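Local coordinates for Glyoxalase/bleomycin resistance protein/dioxygenase (Catenulispora acidiphila, PDB 4G6X) that belongs to the glyoxalase/bleomycin resistance/dioxygenase superfamily and may act as a dioxygenase, although its substrate is not established, at residues A[33-36]-A[37-41]; A[106-109]-A[110-113]. All coordinates share one frame; numbering follows the deposited sequence.

Interaction 1 of 2, residues A[33-36]-A[37-41]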
ATOM      1  N   PHE A  33       0.255  -5.235   7.404  1.00 26.47           N
ATOM      2  CA  PHE A  33       0.941  -5.913   8.454  1.00 24.84           C
ATOM      3  C   PHE A  33      -0.008  -6.770   9.238  1.00 25.01           C
ATOM      4  O   PHE A  33      -0.968  -6.249   9.819  1.00 26.52           O
ATOM      5  CB  PHE A  33       1.580  -4.873   9.400  1.00 25.72           C
ATOM      6  CG  PHE A  33       2.718  -4.058   8.765  1.00 26.64           C
ATOM      7  CD1 PHE A  33       3.983  -4.587   8.646  1.00 30.03           C
ATOM      8  CD2 PHE A  33       2.530  -2.771   8.393  1.00 26.66           C
ATOM      9  CE1 PHE A  33       5.011  -3.860   8.075  1.00 31.42           C
ATOM     10  CE2 PHE A  33       3.554  -2.012   7.789  1.00 30.10           C
ATOM     11  CZ  PHE A  33       4.800  -2.563   7.663  1.00 30.39           C
ATOM     12  N   VAL A  34       0.250  -8.067   9.232  1.00 25.84           N
ATOM     13  CA  VAL A  34      -0.653  -9.042   9.889  1.00 24.75           C
ATOM     14  C   VAL A  34       0.042  -9.642  11.096  1.00 27.22           C
ATOM     15  O   VAL A  34       1.255  -9.880  11.120  1.00 27.38           O
ATOM     16  CB  VAL A  34      -1.116 -10.140   8.918  1.00 26.22           C
ATOM     17  CG1 VAL A  34      -1.815  -9.512   7.748  1.00 26.38           C
ATOM     18  CG2 VAL A  34       0.044 -10.986   8.399  1.00 29.98           C
ATOM     19  N   ASP A  35      -0.742  -9.928  12.119  1.00 24.98           N
ATOM     20  CA  ASP A  35      -0.178 -10.557  13.292  1.00 28.59           C
ATOM     21  C   ASP A  35       0.307 -12.006  13.090  1.00 29.57           C
ATOM     22  O   ASP A  35       1.354 -12.385  13.625  1.00 29.00           O
ATOM     23  CB  ASP A  35      -1.150 -10.451  14.449  1.00 28.16           C
ATOM     24  CG  ASP A  35      -2.443 -11.242  14.247  1.00 29.17           C
ATOM     25  OD1 ASP A  35      -2.801 -11.523  13.061  1.00 29.25           O
ATOM     26  OD2 ASP A  35      -3.124 -11.567  15.270  1.00 31.45           O
ATOM     27  N   ASP A  36      -0.383 -12.794  12.253  1.00 26.58           N
ATOM     28  CA  ASP A  36      -0.128 -14.226  12.096  1.00 26.54           C
ATOM     29  C   ASP A  36      -0.381 -14.510  10.620  1.00 28.64           C
ATOM     30  O   ASP A  36      -1.509 -14.338  10.146  1.00 27.35           O
ATOM     31  CB  ASP A  36      -1.152 -14.951  12.976  1.00 29.90           C
ATOM     32  CG  ASP A  36      -1.086 -16.468  12.889  1.00 35.60           C
ATOM     33  OD1 ASP A  36      -1.222 -17.095  13.959  1.00 48.95           O
ATOM     34  OD2 ASP A  36      -1.007 -17.072  11.792  1.00 33.51           O
ATOM     35  N   GLN A  37       0.676 -14.854   9.879  1.00 25.61           N
ATOM     36  CA  GLN A  37       0.486 -15.072   8.410  1.00 25.10           C
ATOM     37  C   GLN A  37      -0.427 -16.214   8.045  1.00 28.64           C
ATOM     38  O   GLN A  37      -1.013 -16.125   6.968  1.00 29.80           O
ATOM     39  CB  GLN A  37       1.793 -15.233   7.663  1.00 27.12           C
ATOM     40  CG  GLN A  37       2.650 -14.002   7.753  1.00 27.66           C
ATOM     41  CD  GLN A  37       3.986 -14.155   6.969  1.00 29.14           C
ATOM     42  OE1 GLN A  37       4.866 -14.937   7.364  1.00 30.63           O
ATOM     43  NE2 GLN A  37       4.118 -13.440   5.838  1.00 28.38           N
ATOM     44  N   ALA A  38      -0.453 -17.298   8.813  1.00 28.54           N
ATOM     45  CA  ALA A  38      -1.381 -18.390   8.528  1.00 28.99           C
ATOM     46  C   ALA A  38      -2.823 -17.952   8.686  1.00 29.00           C
ATOM     47  O   ALA A  38      -3.700 -18.270   7.869  1.00 27.87           O
ATOM     48  CB  ALA A  38      -1.052 -19.608   9.372  1.00 29.47           C
ATOM     49  N   LYS A  39      -3.128 -17.240   9.776  1.00 29.66           N
ATOM     50  CA  LYS A  39      -4.457 -16.661   9.915  1.00 29.20           C
ATOM     51  C   LYS A  39      -4.803 -15.724   8.744  1.00 30.26           C
ATOM     52  O   LYS A  39      -5.926 -15.760   8.172  1.00 28.16           O
ATOM     53  CB  LYS A  39      -4.604 -15.901  11.252  1.00 25.41           C
ATOM     54  CG  LYS A  39      -5.944 -15.220  11.450  1.00 25.04           C
ATOM     55  CD  LYS A  39      -6.201 -14.696  12.877  1.00 26.80           C
ATOM     56  CE  LYS A  39      -5.012 -13.823  13.327  1.00 25.77           C
ATOM     57  NZ  LYS A  39      -5.273 -13.183  14.651  1.00 26.42           N
ATOM     58  N   ALA A  40      -3.834 -14.890   8.365  1.00 27.04           N
ATOM     59  CA  ALA A  40      -4.064 -13.929   7.297  1.00 30.52           C
ATOM     60  C   ALA A  40      -4.330 -14.644   5.962  1.00 27.20           C
ATOM     61  O   ALA A  40      -5.242 -14.218   5.223  1.00 26.37           O
ATOM     62  CB  ALA A  40      -2.859 -13.011   7.160  1.00 30.47           C
ATOM     63  N   GLU A  41      -3.539 -15.669   5.674  1.00 29.32           N
ATOM     64  CA  GLU A  41      -3.772 -16.428   4.431  1.00 27.36           C
ATOM     65  C   GLU A  41      -5.212 -16.946   4.389  1.00 29.97           C
ATOM     66  O   GLU A  41      -5.922 -16.791   3.377  1.00 32.36           O
ATOM     67  CB  GLU A  41      -2.817 -17.594   4.291  1.00 29.79           C
ATOM     68  CG  GLU A  41      -3.051 -18.277   2.947  1.00 34.40           C
ATOM     69  CD  GLU A  41      -2.139 -19.445   2.666  1.00 45.46           C
ATOM     70  OE1 GLU A  41      -1.249 -19.738   3.470  1.00 43.14           O
ATOM     71  OE2 GLU A  41      -2.355 -20.094   1.620  1.00 48.58           O
TER
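Two acceptors grip Lys39 NZ: Asp35 OD2, in a salt bridge of 2.8 Å, and the backbone O of Thr141. The ammonium meets the carboxylate on the syn lone pair of OD2, and the lysine tail crosses the aspartate at about a right angle, with Lys39 CE 3.2 Å from Asp35 OD1. A bend at chi3 (52°) in an otherwise extended chain turns the amine back past the N-terminal end of the helix to reach this carboxylate. Next to it, Asp36 is the N-cap. Its CG lies anti to the backbone N (chi1 177°), which carries OD2 over the first turn, where it accepts from Lys39 N at 2.9 Å; the donor comes from above the carboxylate plane, yet the N-H points almost straight at the oxygen. Asp36 O takes the following amide, Ala40 N, at 3.0 Å. On the buried flank the contact is apolar: Val34 sets its CG1 against Ala40 CB at 3.7 Å, while its CG2 lies 4.0 Å from Gln37 CG. The amide of Gln37 is anchored away from the turn, NE2 donating to the backbone O of Arg62 and of Leu79. The turn thus carries the chain from strand 29-34, an outer strand of its sheet within this chain, next to strand 76-81, into helix 37-46, with Cys142 packed against Val34, Asp35 and Ala40.

Interaction 2 of 2, residues A[106-109]-A[110-113]; sequences VDDI and AAEY
Asp108 O accepts from Glu112 N at 3.1 Å and Ile109 O from Tyr113 N at 2.8 Å, two successive i to i+4 bonds that set the first turn of the helix. Asp108 is the N-cap, and its side chain takes one amide of that turn: OD1 accepts from Ala111 N at 3.1 Å, a nearly straight bond (167°) whose donor stands well above the carboxylate plane. The carboxylate can fold over the helix start because CG is anti to the backbone N (chi1 -174°). There it also rests against a methyl group, with Ala111 CB 3.4 Å from Asp108 CG and 3.5 Å from OD2. An aspartate here probably favours its charged form, since it faces the positive end of the helix dipole. Strand 102-106 leads here into helix 109-118, a strand-to-helix step consistent with the βαβββ motif of the vicinal oxygen chelate fold. On the side that meets the second subunit, Val106 CG1 lies 4.3 Å from Glu112 CG, a loose touch, and Met25 of that subunit packs on both residues. The glutamate bends at chi2, and its OE2 forms a salt bridge with Arg115 further along the helix. Ile109 reaches across to Val134 and Ala136 of strand 134-139 and Pro127 of strand 123-129, while its backbone N donates to Gln150 OE1. Tyr113, one turn on, also lies against Pro127, and its ring meets that of Phe123 edge-to-face.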
ATOM      1  N   VAL A 106     -14.846  -2.282  -4.810  1.00 38.64           N
ATOM      2  CA  VAL A 106     -15.815  -3.293  -5.259  1.00 42.83           C
ATOM      3  C   VAL A 106     -16.867  -2.594  -6.116  1.00 43.48           C
ATOM      4  O   VAL A 106     -17.115  -1.393  -5.951  1.00 41.34           O
ATOM      5  CB  VAL A 106     -16.486  -4.048  -4.070  1.00 46.79           C
ATOM      6  CG1 VAL A 106     -15.434  -4.834  -3.263  1.00 45.52           C
ATOM      7  CG2 VAL A 106     -17.232  -3.069  -3.168  1.00 44.34           C
ATOM      8  N   ASP A 107     -17.496  -3.364  -7.000  1.00 43.90           N
ATOM      9  CA  ASP A 107     -18.571  -2.851  -7.849  1.00 53.89           C
ATOM     10  C   ASP A 107     -19.903  -2.661  -7.103  1.00 52.23           C
ATOM     11  O   ASP A 107     -20.616  -1.701  -7.413  1.00 48.32           O
ATOM     12  CB  ASP A 107     -18.800  -3.796  -9.035  1.00 59.79           C
ATOM     13  CG  ASP A 107     -17.595  -3.870  -9.973  1.00 74.11           C
ATOM     14  OD1 ASP A 107     -16.991  -2.799 -10.269  1.00 72.10           O
ATOM     15  OD2 ASP A 107     -17.258  -5.008 -10.402  1.00 81.36           O
ATOM     16  N   ASP A 108     -20.216  -3.551  -6.144  1.00 47.30           N
ATOM     17  CA  ASP A 108     -21.489  -3.541  -5.409  1.00 51.99           C
ATOM     18  C   ASP A 108     -21.225  -3.831  -3.941  1.00 45.71           C
ATOM     19  O   ASP A 108     -21.160  -4.980  -3.533  1.00 47.25           O
ATOM     20  CB  ASP A 108     -22.432  -4.604  -5.997  1.00 51.59           C
ATOM     21  CG  ASP A 108     -23.837  -4.574  -5.385  1.00 59.05           C
ATOM     22  OD1 ASP A 108     -24.052  -3.942  -4.305  1.00 53.82           O
ATOM     23  OD2 ASP A 108     -24.736  -5.197  -6.022  1.00 60.66           O
ATOM     24  N   ILE A 109     -21.095  -2.772  -3.155  1.00 46.92           N
ATOM     25  CA  ILE A 109     -20.723  -2.882  -1.744  1.00 43.54           C
ATOM     26  C   ILE A 109     -21.834  -3.512  -0.900  1.00 46.08           C
ATOM     27  O   ILE A 109     -21.580  -4.229   0.051  1.00 42.41           O
ATOM     28  CB  ILE A 109     -20.288  -1.498  -1.200  1.00 43.75           C
ATOM     29  CG1 ILE A 109     -19.482  -1.622   0.098  1.00 38.69           C
ATOM     30  CG2 ILE A 109     -21.479  -0.586  -0.963  1.00 47.21           C
ATOM     31  CD1 ILE A 109     -18.757  -0.335   0.412  1.00 41.32           C
ATOM     32  N   ALA A 110     -23.078  -3.269  -1.283  1.00 45.39           N
ATOM     33  CA  ALA A 110     -24.198  -3.894  -0.593  1.00 45.17           C
ATOM     34  C   ALA A 110     -24.097  -5.406  -0.656  1.00 47.26           C
ATOM     35  O   ALA A 110     -24.251  -6.100   0.359  1.00 46.04           O
ATOM     36  CB  ALA A 110     -25.530  -3.436  -1.209  1.00 50.32           C
ATOM     37  N   ALA A 111     -23.874  -5.900  -1.870  1.00 47.76           N
ATOM     38  CA  ALA A 111     -23.755  -7.317  -2.146  1.00 49.28           C
ATOM     39  C   ALA A 111     -22.590  -7.891  -1.384  1.00 46.73           C
ATOM     40  O   ALA A 111     -22.676  -8.949  -0.766  1.00 43.46           O
ATOM     41  CB  ALA A 111     -23.528  -7.519  -3.633  1.00 50.63           C
ATOM     42  N   GLU A 112     -21.455  -7.196  -1.445  1.00 46.85           N
ATOM     43  CA  GLU A 112     -20.269  -7.715  -0.794  1.00 43.96           C
ATOM     44  C   GLU A 112     -20.373  -7.695   0.756  1.00 42.82           C
ATOM     45  O   GLU A 112     -19.987  -8.667   1.426  1.00 40.06           O
ATOM     46  CB  GLU A 112     -19.041  -6.979  -1.324  1.00 44.28           C
ATOM     47  CG  GLU A 112     -17.711  -7.614  -0.926  1.00 48.94           C
ATOM     48  CD  GLU A 112     -17.403  -8.959  -1.580  1.00 53.00           C
ATOM     49  OE1 GLU A 112     -18.191  -9.465  -2.428  1.00 59.97           O
ATOM     50  OE2 GLU A 112     -16.341  -9.532  -1.234  1.00 55.74           O
ATOM     51  N   TYR A 113     -20.928  -6.614   1.309  1.00 40.05           N
ATOM     52  CA  TYR A 113     -21.273  -6.570   2.736  1.00 39.78           C
ATOM     53  C   TYR A 113     -22.107  -7.770   3.142  1.00 44.18           C
ATOM     54  O   TYR A 113     -21.848  -8.414   4.169  1.00 44.42           O
ATOM     55  CB  TYR A 113     -21.958  -5.244   3.075  1.00 40.59           C
ATOM     56  CG  TYR A 113     -22.587  -5.216   4.435  1.00 44.23           C
ATOM     57  CD1 TYR A 113     -21.818  -5.150   5.602  1.00 44.69           C
ATOM     58  CD2 TYR A 113     -23.974  -5.273   4.569  1.00 50.10           C
ATOM     59  CE1 TYR A 113     -22.423  -5.112   6.855  1.00 49.07           C
ATOM     60  CE2 TYR A 113     -24.568  -5.245   5.807  1.00 54.80           C
ATOM     61  CZ  TYR A 113     -23.780  -5.167   6.945  1.00 55.28           C
ATOM     62  OH  TYR A 113     -24.350  -5.159   8.174  1.00 55.87           O
TER

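How the interactions relate
Interaction 1 closes before interaction 2 opens, and the two lie on opposite sides of the chain's centre, their centres 24 Å apart and their nearest atoms about 14 Å, without touching. They occupy matching places: each joins a first strand (29-34 or 102-106) to the helix that follows it (37-46 or 109-118). Each of those strands is one of the two outer strands, within this chain, of a four-stranded mixed sheet with the order 1-4-3-2, and helix 87-96 comes between the two sheets along the chain. The likeness is consistent with the internal repeat of this superfamily, whose paired modules commonly frame a metal-binding active site.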